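Local coordinates for nitroreductase family protein (Clostridium novyi, PDB 3G14) that probably acts as an oxidoreductase of the FMN-dependent nitroreductase family, although its own substrate is not established, at residues L28-A37 with K166-Y174; S78-P88 with N142-G152. One frame throughout, in Å; residues are numbered along the deposited sequence.

Contact 1: L28-A37 with K166-Y174; sequences LKIIDMAMRA and KKDMDEYLY. With GOL (glycerol), chain I; ACT (acetate ion), chain G.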
loop_
_atom_site.group_PDB
_atom_site.type_symbol
_atom_site.label_atom_id
_atom_site.label_comp_id
_atom_site.label_asym_id
_atom_site.label_seq_id
_atom_site.Cartn_x
_atom_site.Cartn_y
_atom_site.Cartn_z
ATOM N N LEU B 28 3.711 18.948 -0.625
ATOM C CA LEU B 28 2.341 18.914 -1.065
ATOM C C LEU B 28 2.163 17.974 -2.279
ATOM O O LEU B 28 1.105 17.380 -2.419
ATOM C CB LEU B 28 1.779 20.309 -1.278
ATOM C CG LEU B 28 1.699 21.172 -0.002
ATOM C CD1 LEU B 28 1.270 22.577 -0.368
ATOM C CD2 LEU B 28 0.750 20.588 1.068
ATOM N N LYS B 29 3.202 17.808 -3.102
ATOM C CA LYS B 29 3.189 16.818 -4.209
ATOM C C LYS B 29 3.131 15.371 -3.676
ATOM O O LYS B 29 2.395 14.550 -4.195
ATOM C CB LYS B 29 4.396 16.976 -5.142
ATOM C CG LYS B 29 4.291 18.148 -6.113
ATOM C CD LYS B 29 5.379 18.078 -7.225
ATOM C CE LYS B 29 6.685 18.751 -6.798
ATOM N NZ LYS B 29 7.869 18.400 -7.661
ATOM N N ILE B 30 3.890 15.084 -2.622
ATOM C CA ILE B 30 3.829 13.774 -1.928
ATOM C C ILE B 30 2.394 13.503 -1.422
ATOM O O ILE B 30 1.813 12.413 -1.634
ATOM C CB ILE B 30 4.890 13.748 -0.793
ATOM C CG1 ILE B 30 6.299 13.870 -1.408
ATOM C CG2 ILE B 30 4.762 12.488 0.069
ATOM C CD1 ILE B 30 7.395 14.254 -0.392
ATOM N N ILE B 31 1.793 14.500 -0.757
ATOM C CA ILE B 31 0.437 14.310 -0.260
ATOM C C ILE B 31 -0.559 14.101 -1.420
ATOM O O ILE B 31 -1.484 13.286 -1.339
ATOM C CB ILE B 31 -0.026 15.455 0.687
ATOM C CG1 ILE B 31 0.933 15.604 1.892
ATOM C CG2 ILE B 31 -1.457 15.151 1.215
ATOM C CD1 ILE B 31 1.136 14.334 2.796
ATOM N N ASP B 32 -0.404 14.872 -2.495
ATOM C CA ASP B 32 -1.196 14.683 -3.699
ATOM C C ASP B 32 -1.106 13.255 -4.255
ATOM O O ASP B 32 -2.112 12.672 -4.638
ATOM C CB ASP B 32 -0.761 15.666 -4.781
ATOM C CG ASP B 32 -1.628 15.582 -6.000
ATOM O OD1 ASP B 32 -2.833 15.905 -5.905
ATOM O OD2 ASP B 32 -1.105 15.175 -7.041
HETATM N N MSE B 33 0.090 12.687 -4.257
HETATM C CA MSE B 33 0.232 11.284 -4.656
HETATM C C MSE B 33 -0.615 10.365 -3.777
HETATM O O MSE B 33 -1.271 9.489 -4.284
HETATM C CB MSE B 33 1.700 10.895 -4.718
HETATM C CG MSE B 33 2.383 11.699 -5.879
HETATM SE SE MSE B 33 4.241 11.230 -6.080
HETATM C CE MSE B 33 4.979 13.035 -6.115
ATOM N N ALA B 34 -0.654 10.602 -2.478
ATOM C CA ALA B 34 -1.542 9.860 -1.588
ATOM C C ALA B 34 -3.019 10.086 -1.900
ATOM O O ALA B 34 -3.817 9.142 -1.877
ATOM C CB ALA B 34 -1.229 10.181 -0.122
HETATM N N MSE B 35 -3.383 11.330 -2.209
HETATM C CA MSE B 35 -4.767 11.671 -2.544
HETATM C C MSE B 35 -5.222 10.897 -3.781
HETATM O O MSE B 35 -6.417 10.633 -3.941
HETATM C CB MSE B 35 -4.921 13.168 -2.783
HETATM C CG MSE B 35 -4.689 14.025 -1.552
HETATM SE SE MSE B 35 -5.969 13.753 -0.151
HETATM C CE MSE B 35 -5.086 12.329 0.804
ATOM N N ARG B 36 -4.275 10.537 -4.648
ATOM C CA ARG B 36 -4.607 9.836 -5.905
ATOM C C ARG B 36 -4.596 8.311 -5.754
ATOM O O ARG B 36 -4.736 7.576 -6.750
ATOM C CB ARG B 36 -3.623 10.253 -6.985
ATOM C CG ARG B 36 -3.812 11.681 -7.446
ATOM C CD ARG B 36 -2.673 12.037 -8.362
ATOM N NE ARG B 36 -2.628 13.464 -8.674
ATOM C CZ ARG B 36 -3.333 14.074 -9.624
ATOM N NH1 ARG B 36 -4.167 13.417 -10.414
ATOM N NH2 ARG B 36 -3.165 15.373 -9.809
ATOM N N ALA B 37 -4.455 7.824 -4.529
ATOM C CA ALA B 37 -4.386 6.384 -4.283
ATOM C C ALA B 37 -5.792 5.802 -4.492
ATOM O O ALA B 37 -6.795 6.502 -4.243
ATOM C CB ALA B 37 -3.889 6.107 -2.881
ATOM N N LYS B 166 -12.437 14.672 -7.267
ATOM C CA LYS B 166 -11.163 15.214 -6.826
ATOM C C LYS B 166 -11.260 15.687 -5.383
ATOM O O LYS B 166 -12.049 16.575 -5.059
ATOM C CB LYS B 166 -10.775 16.379 -7.744
ATOM C CG LYS B 166 -9.286 16.646 -7.917
ATOM C CD LYS B 166 -8.677 17.363 -6.730
ATOM N N LYS B 167 -10.454 15.086 -4.523
ATOM C CA LYS B 167 -10.412 15.433 -3.108
ATOM C C LYS B 167 -9.680 16.761 -2.904
ATOM O O LYS B 167 -8.709 17.052 -3.602
ATOM C CB LYS B 167 -9.665 14.346 -2.332
ATOM C CG LYS B 167 -10.232 12.963 -2.501
ATOM C CD LYS B 167 -9.288 11.881 -1.929
ATOM C CE LYS B 167 -9.486 10.577 -2.665
ATOM N NZ LYS B 167 -8.874 9.449 -1.938
ATOM N N ASP B 168 -10.149 17.567 -1.961
ATOM C CA ASP B 168 -9.371 18.727 -1.548
ATOM C C ASP B 168 -8.421 18.275 -0.452
ATOM O O ASP B 168 -8.893 17.994 0.647
ATOM C CB ASP B 168 -10.266 19.845 -1.016
ATOM C CG ASP B 168 -9.471 21.069 -0.590
ATOM O OD1 ASP B 168 -8.216 21.099 -0.791
ATOM O OD2 ASP B 168 -10.107 22.006 -0.068
HETATM N N MSE B 169 -7.113 18.220 -0.733
HETATM C CA MSE B 169 -6.137 17.704 0.255
HETATM C C MSE B 169 -6.196 18.500 1.555
HETATM O O MSE B 169 -5.836 17.980 2.594
HETATM C CB MSE B 169 -4.681 17.680 -0.259
HETATM C CG MSE B 169 -3.864 18.960 -0.034
HETATM SE SE MSE B 169 -1.998 18.802 -0.665
HETATM C CE MSE B 169 -2.407 17.329 -1.752
ATOM N N ASP B 170 -6.667 19.750 1.497
ATOM C CA ASP B 170 -6.774 20.547 2.713
ATOM C C ASP B 170 -7.648 19.871 3.772
ATOM O O ASP B 170 -7.336 19.968 4.958
ATOM C CB ASP B 170 -7.253 21.971 2.393
ATOM C CG ASP B 170 -7.381 22.827 3.623
ATOM O OD1 ASP B 170 -6.384 23.026 4.347
ATOM O OD2 ASP B 170 -8.503 23.298 3.862
ATOM N N GLU B 171 -8.685 19.136 3.352
ATOM C CA GLU B 171 -9.538 18.360 4.291
ATOM C C GLU B 171 -8.833 17.126 4.910
ATOM O O GLU B 171 -9.378 16.479 5.803
ATOM C CB GLU B 171 -10.780 17.830 3.568
ATOM N N TYR B 172 -7.651 16.796 4.415
ATOM C CA TYR B 172 -7.011 15.511 4.745
ATOM C C TYR B 172 -5.594 15.662 5.282
ATOM O O TYR B 172 -4.918 14.666 5.468
ATOM C CB TYR B 172 -6.999 14.590 3.524
ATOM C CG TYR B 172 -8.371 14.224 3.019
ATOM C CD1 TYR B 172 -9.058 13.128 3.533
ATOM C CD2 TYR B 172 -8.986 14.981 2.012
ATOM C CE1 TYR B 172 -10.339 12.789 3.065
ATOM C CE2 TYR B 172 -10.261 14.642 1.525
ATOM C CZ TYR B 172 -10.933 13.554 2.077
ATOM O OH TYR B 172 -12.185 13.227 1.620
ATOM N N LEU B 173 -5.174 16.902 5.538
ATOM C CA LEU B 173 -3.808 17.225 5.951
ATOM C C LEU B 173 -3.797 18.255 7.083
ATOM O O LEU B 173 -4.264 19.402 6.933
ATOM C CB LEU B 173 -3.036 17.773 4.783
ATOM C CG LEU B 173 -1.528 17.960 4.956
ATOM C CD1 LEU B 173 -0.830 16.637 5.060
ATOM C CD2 LEU B 173 -1.105 18.761 3.698
ATOM N N TYR B 174 -3.246 17.830 8.205
ATOM C CA TYR B 174 -3.164 18.602 9.414
ATOM C C TYR B 174 -1.716 18.909 9.762
ATOM O O TYR B 174 -0.780 18.232 9.279
ATOM C CB TYR B 174 -3.839 17.838 10.557
ATOM C CG TYR B 174 -5.317 17.547 10.363
ATOM C CD1 TYR B 174 -6.194 18.531 9.869
ATOM C CD2 TYR B 174 -5.855 16.289 10.692
ATOM C CE1 TYR B 174 -7.571 18.272 9.723
ATOM C CE2 TYR B 174 -7.225 16.024 10.548
ATOM C CZ TYR B 174 -8.075 17.015 10.082
ATOM O OH TYR B 174 -9.417 16.729 9.927
HETATM C C1 GOL I . -7.521 13.150 -6.037
HETATM O O1 GOL I . -8.585 12.951 -5.135
HETATM C C2 GOL I . -7.062 14.608 -5.988
HETATM O O2 GOL I . -7.118 15.198 -4.695
HETATM C C3 GOL I . -5.654 14.720 -6.555
HETATM O O3 GOL I . -5.480 15.989 -7.148
HETATM C C ACT G . 7.866 15.217 -9.876
HETATM O O ACT G . 8.391 14.098 -9.708
HETATM O OXT ACT G . 7.740 15.900 -8.845
HETATM C CH3 ACT G . 7.385 15.711 -11.209
HETATM O O HOH W 1 -6.483 9.129 -1.155
HETATM O O HOH W 2 -9.505 6.823 -3.352
#
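The Tyr172 ring is met obliquely by the selenium of Met35, a selenomethionine. Met35 SE sits 4.6 Å from the centroid of the Tyr172 ring, 41° off its normal, a Met-aromatic contact. The Arg36 guanidinium carries glycerol O3 over one face. At its edge, Arg36 NE makes a salt bridge to Asp32 OD2 at 2.8 Å. That oxygen also bonds Tyr5 OH of the second subunit. Asp32 OD1 accepts the glycerol hydroxyl O3, and Lys167 N donates to glycerol O1, so the glycerol bridges the two segments. These contacts join the C-terminal end of helix 24-35 to residues on either side of the 3-10 turn 169-171. The turn leads into strand 173-175, an outermost strand, within this chain, of the mixed sheet. Met169 of the turn itself packs on the helix. Its CG lies between the backbone N and the carbonyl carbon (chi1 89°), and Met169 CE packs at 3.3 Å from Asp32 N. Leu28 CD2 touches both Met169 SE and Leu173 CD2, each at 3.7 Å. Leu173 CD1 lies against Ile31 CG1. The extended Lys167 chain runs past Met35 O, to which NZ makes a weak bond. NZ also bonds Thr44 OG1, and a water links it to Ala37 O.

Contact 2: S78-P88 with N142-G152; sequences SPMTIVAVANP and NLRVVALTPLG
Thr149 O is gripped by two neighbours on the facing strand. Ile82 N donates to Thr149 O at 2.8 Å (N-H...O 160°), and Thr81 CA makes a CA-H...O contact to the same Thr149 O at 3.2 Å. Ile82 O takes Thr149 N in return, which closes a hydrogen-bonded pair. Arg144 O is held in a similar way, by Ala86 N and Val85 CA. The Thr149 hydroxyl is anti to the backbone N (chi1 174°). This places Thr149 OG1 2.7 Å from Pro150 O, to which it donates. Cys123 N is its partner beyond the two strands.

On one face, Met80, a selenomethionine, and Leu151 lie side by side, with Met80 SE 3.8 Å from Leu151 CD2. Ile82 CD1 reaches the same Leu151 methyl, CD2. On the opposite face, Val83 is wedged between two partners. Val83 CG1 meets Val145 CG1 at 3.7 Å, and Val83 CG2 lies beside Leu148 CB. Further along, Leu143 crosses Val85 at about a right angle.

At the strand end, Pro88 CG presses on Arg144 CG at 3.4 Å. The arginine chain then bends away to a salt bridge with Glu130. A water joins Asn87 OD1 to Asn142 O and ND2. The Asn87 side chain also caps Glu89 N at the start of helix 88-91.

Strand 144-151 carries one extra residue opposite Ala84. Ala84 O takes Val146 N at 2.9 Å, while Ala84 N donates to Ala147 O. Ala147 N is buried and has no partner in the model. Val146 has helix-like backbone angles, and Val146 O bonds Lys97 NZ of the second subunit. This is a beta bulge in the antiparallel pair of strand 80-86 and strand 144-151, the latter outermost in this chain's sheet, in the alpha+beta nitroreductase fold.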
loop_
_atom_site.group_PDB
_atom_site.type_symbol
_atom_site.label_atom_id
_atom_site.label_comp_id
_atom_site.label_asym_id
_atom_site.label_seq_id
_atom_site.Cartn_x
_atom_site.Cartn_y
_atom_site.Cartn_z
ATOM N N SER B 78 14.920 14.040 12.193
ATOM C CA SER B 78 14.443 14.483 10.873
ATOM C C SER B 78 13.611 15.775 10.986
ATOM O O SER B 78 13.057 16.035 12.035
ATOM C CB SER B 78 13.586 13.413 10.212
ATOM O OG SER B 78 12.562 12.937 11.078
ATOM N N PRO B 79 13.474 16.544 9.889
ATOM C CA PRO B 79 12.665 17.797 10.027
ATOM C C PRO B 79 11.175 17.605 10.351
ATOM O O PRO B 79 10.587 18.468 10.991
ATOM C CB PRO B 79 12.880 18.531 8.690
ATOM C CG PRO B 79 13.274 17.438 7.721
ATOM C CD PRO B 79 14.058 16.409 8.544
HETATM N N MSE B 80 10.570 16.514 9.879
HETATM C CA MSE B 80 9.193 16.208 10.197
HETATM C C MSE B 80 8.889 14.719 10.155
HETATM O O MSE B 80 9.698 13.892 9.714
HETATM C CB MSE B 80 8.256 16.964 9.235
HETATM C CG MSE B 80 8.375 16.517 7.847
HETATM SE SE MSE B 80 7.219 17.438 6.539
HETATM C CE MSE B 80 7.632 19.185 6.927
ATOM N N THR B 81 7.719 14.392 10.685
ATOM C CA THR B 81 7.157 13.050 10.641
ATOM C C THR B 81 5.731 13.132 10.112
ATOM O O THR B 81 4.997 14.072 10.423
ATOM C CB THR B 81 7.216 12.401 12.068
ATOM O OG1 THR B 81 8.571 12.048 12.367
ATOM C CG2 THR B 81 6.296 11.192 12.177
ATOM N N ILE B 82 5.366 12.179 9.260
ATOM C CA ILE B 82 3.989 12.081 8.741
ATOM C C ILE B 82 3.291 10.943 9.462
ATOM O O ILE B 82 3.802 9.829 9.472
ATOM C CB ILE B 82 3.946 11.880 7.213
ATOM C CG1 ILE B 82 4.612 13.077 6.520
ATOM C CG2 ILE B 82 2.501 11.742 6.738
ATOM C CD1 ILE B 82 4.945 12.927 5.033
ATOM N N VAL B 83 2.116 11.215 10.044
ATOM C CA VAL B 83 1.352 10.187 10.775
ATOM C C VAL B 83 0.017 9.898 10.044
ATOM O O VAL B 83 -0.739 10.849 9.736
ATOM C CB VAL B 83 1.015 10.691 12.206
ATOM C CG1 VAL B 83 0.243 9.646 12.996
ATOM C CG2 VAL B 83 2.284 11.086 12.975
ATOM N N ALA B 84 -0.251 8.621 9.774
ATOM C CA ALA B 84 -1.449 8.224 9.050
ATOM C C ALA B 84 -2.494 7.737 10.055
ATOM O O ALA B 84 -2.258 6.767 10.757
ATOM C CB ALA B 84 -1.130 7.167 7.993
ATOM N N VAL B 85 -3.657 8.409 10.086
ATOM C CA VAL B 85 -4.722 8.168 11.052
ATOM C C VAL B 85 -5.999 7.764 10.292
ATOM O O VAL B 85 -6.409 8.417 9.337
ATOM C CB VAL B 85 -4.985 9.439 11.896
ATOM C CG1 VAL B 85 -6.122 9.221 12.976
ATOM C CG2 VAL B 85 -3.668 9.937 12.558
ATOM N N ALA B 86 -6.632 6.689 10.709
ATOM C CA ALA B 86 -7.831 6.178 10.020
ATOM C C ALA B 86 -9.043 5.995 10.900
ATOM O O ALA B 86 -8.952 5.836 12.145
ATOM C CB ALA B 86 -7.529 4.880 9.308
ATOM N N ASN B 87 -10.191 6.009 10.223
ATOM C CA ASN B 87 -11.465 5.757 10.831
ATOM C C ASN B 87 -11.973 4.383 10.416
ATOM O O ASN B 87 -12.459 4.225 9.278
ATOM C CB ASN B 87 -12.473 6.792 10.390
ATOM C CG ASN B 87 -13.822 6.652 11.101
ATOM O OD1 ASN B 87 -14.076 5.744 11.899
ATOM N ND2 ASN B 87 -14.688 7.599 10.827
ATOM N N PRO B 88 -11.895 3.397 11.326
ATOM C CA PRO B 88 -12.331 2.019 11.011
ATOM C C PRO B 88 -13.800 1.900 10.668
ATOM O O PRO B 88 -14.174 0.966 9.983
ATOM C CB PRO B 88 -12.037 1.255 12.302
ATOM C CG PRO B 88 -11.037 2.042 12.990
ATOM C CD PRO B 88 -11.406 3.469 12.711
ATOM N N ASN B 142 -11.586 7.146 19.143
ATOM C CA ASN B 142 -12.276 6.219 18.216
ATOM C C ASN B 142 -11.534 6.028 16.872
ATOM O O ASN B 142 -11.954 5.242 16.055
ATOM C CB ASN B 142 -13.734 6.656 17.970
ATOM C CG ASN B 142 -13.830 8.039 17.301
ATOM O OD1 ASN B 142 -13.180 8.974 17.714
ATOM N ND2 ASN B 142 -14.571 8.126 16.218
ATOM N N LEU B 143 -10.461 6.762 16.636
ATOM C CA LEU B 143 -9.671 6.584 15.432
ATOM C C LEU B 143 -8.452 5.714 15.717
ATOM O O LEU B 143 -8.157 5.433 16.873
ATOM C CB LEU B 143 -9.248 7.947 14.905
ATOM C CG LEU B 143 -10.434 8.882 14.602
ATOM C CD1 LEU B 143 -9.940 10.285 14.239
ATOM C CD2 LEU B 143 -11.304 8.336 13.489
ATOM N N ARG B 144 -7.743 5.305 14.658
ATOM C CA ARG B 144 -6.590 4.411 14.769
ATOM C C ARG B 144 -5.381 5.081 14.144
ATOM O O ARG B 144 -5.498 5.665 13.071
ATOM C CB ARG B 144 -6.858 3.050 14.102
ATOM C CG ARG B 144 -8.062 2.287 14.695
ATOM C CD ARG B 144 -7.911 1.957 16.182
ATOM N NE ARG B 144 -6.630 1.304 16.489
ATOM C CZ ARG B 144 -6.349 0.014 16.300
ATOM N NH1 ARG B 144 -7.246 -0.824 15.814
ATOM N NH2 ARG B 144 -5.147 -0.445 16.619
ATOM N N VAL B 145 -4.245 5.022 14.838
ATOM C CA VAL B 145 -2.954 5.425 14.262
ATOM C C VAL B 145 -2.384 4.208 13.524
ATOM O O VAL B 145 -1.971 3.228 14.139
ATOM C CB VAL B 145 -1.963 6.011 15.323
ATOM C CG1 VAL B 145 -0.642 6.484 14.650
ATOM C CG2 VAL B 145 -2.665 7.149 16.139
ATOM N N VAL B 146 -2.363 4.275 12.206
ATOM C CA VAL B 146 -1.945 3.124 11.402
ATOM C C VAL B 146 -0.415 2.964 11.322
ATOM O O VAL B 146 0.128 1.882 11.561
ATOM C CB VAL B 146 -2.610 3.165 9.995
ATOM C CG1 VAL B 146 -2.144 1.985 9.083
ATOM C CG2 VAL B 146 -4.162 3.212 10.077
ATOM N N ALA B 147 0.263 4.037 10.932
ATOM C CA ALA B 147 1.693 4.058 10.731
ATOM C C ALA B 147 2.137 5.499 10.718
ATOM O O ALA B 147 1.316 6.410 10.697
ATOM C CB ALA B 147 2.108 3.330 9.413
ATOM N N LEU B 148 3.440 5.666 10.832
ATOM C CA LEU B 148 4.082 6.970 10.734
ATOM C C LEU B 148 5.453 6.795 10.088
ATOM O O LEU B 148 6.011 5.704 10.054
ATOM C CB LEU B 148 4.138 7.625 12.130
ATOM C CG LEU B 148 4.935 6.950 13.252
ATOM C CD1 LEU B 148 6.400 7.423 13.283
ATOM C CD2 LEU B 148 4.252 7.195 14.599
ATOM N N THR B 149 6.011 7.888 9.584
ATOM C CA THR B 149 7.355 7.874 9.036
ATOM C C THR B 149 8.051 9.218 9.223
ATOM O O THR B 149 7.417 10.302 9.039
ATOM C CB THR B 149 7.313 7.531 7.514
ATOM O OG1 THR B 149 8.628 7.650 6.927
ATOM C CG2 THR B 149 6.364 8.462 6.791
ATOM N N PRO B 150 9.364 9.175 9.539
ATOM C CA PRO B 150 10.141 10.404 9.392
ATOM C C PRO B 150 10.204 10.793 7.900
ATOM O O PRO B 150 9.997 9.968 7.023
ATOM C CB PRO B 150 11.541 9.994 9.844
ATOM C CG PRO B 150 11.571 8.473 9.579
ATOM C CD PRO B 150 10.216 8.024 9.932
ATOM N N LEU B 151 10.505 12.047 7.648
ATOM C CA LEU B 151 10.679 12.557 6.277
ATOM C C LEU B 151 11.867 13.497 6.338
ATOM O O LEU B 151 11.871 14.437 7.143
ATOM C CB LEU B 151 9.422 13.307 5.833
ATOM C CG LEU B 151 9.463 13.708 4.348
ATOM C CD1 LEU B 151 9.271 12.437 3.537
ATOM C CD2 LEU B 151 8.397 14.768 4.044
ATOM N N GLY B 152 12.887 13.246 5.518
ATOM C CA GLY B 152 14.064 14.115 5.498
ATOM C C GLY B 152 14.989 13.783 4.332
ATOM O O GLY B 152 14.853 12.762 3.669
HETATM O O HOH W 3 -14.777 5.751 14.479
#

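Contacts 1 and 2 reach the same mixed sheet from different ends of its strand order. Their centres are 14 Å apart, and their nearest atoms are about 5 Å apart without touching. Strand 46-51 lies between strands 80-86 and 173-175. Its Phe48 is touched by Met35 of contact 1 and by Ile82 and Ala84 of contact 2. Along the chain, contact 2 is nested inside the loop closed by contact 1. Both contacts reach the second subunit. Nitroreductases of this family generally bind FMN at the dimer interface, but neither contact includes a flavin. The glycerol and acetate at contact 1 probably come from the crystallisation liquor.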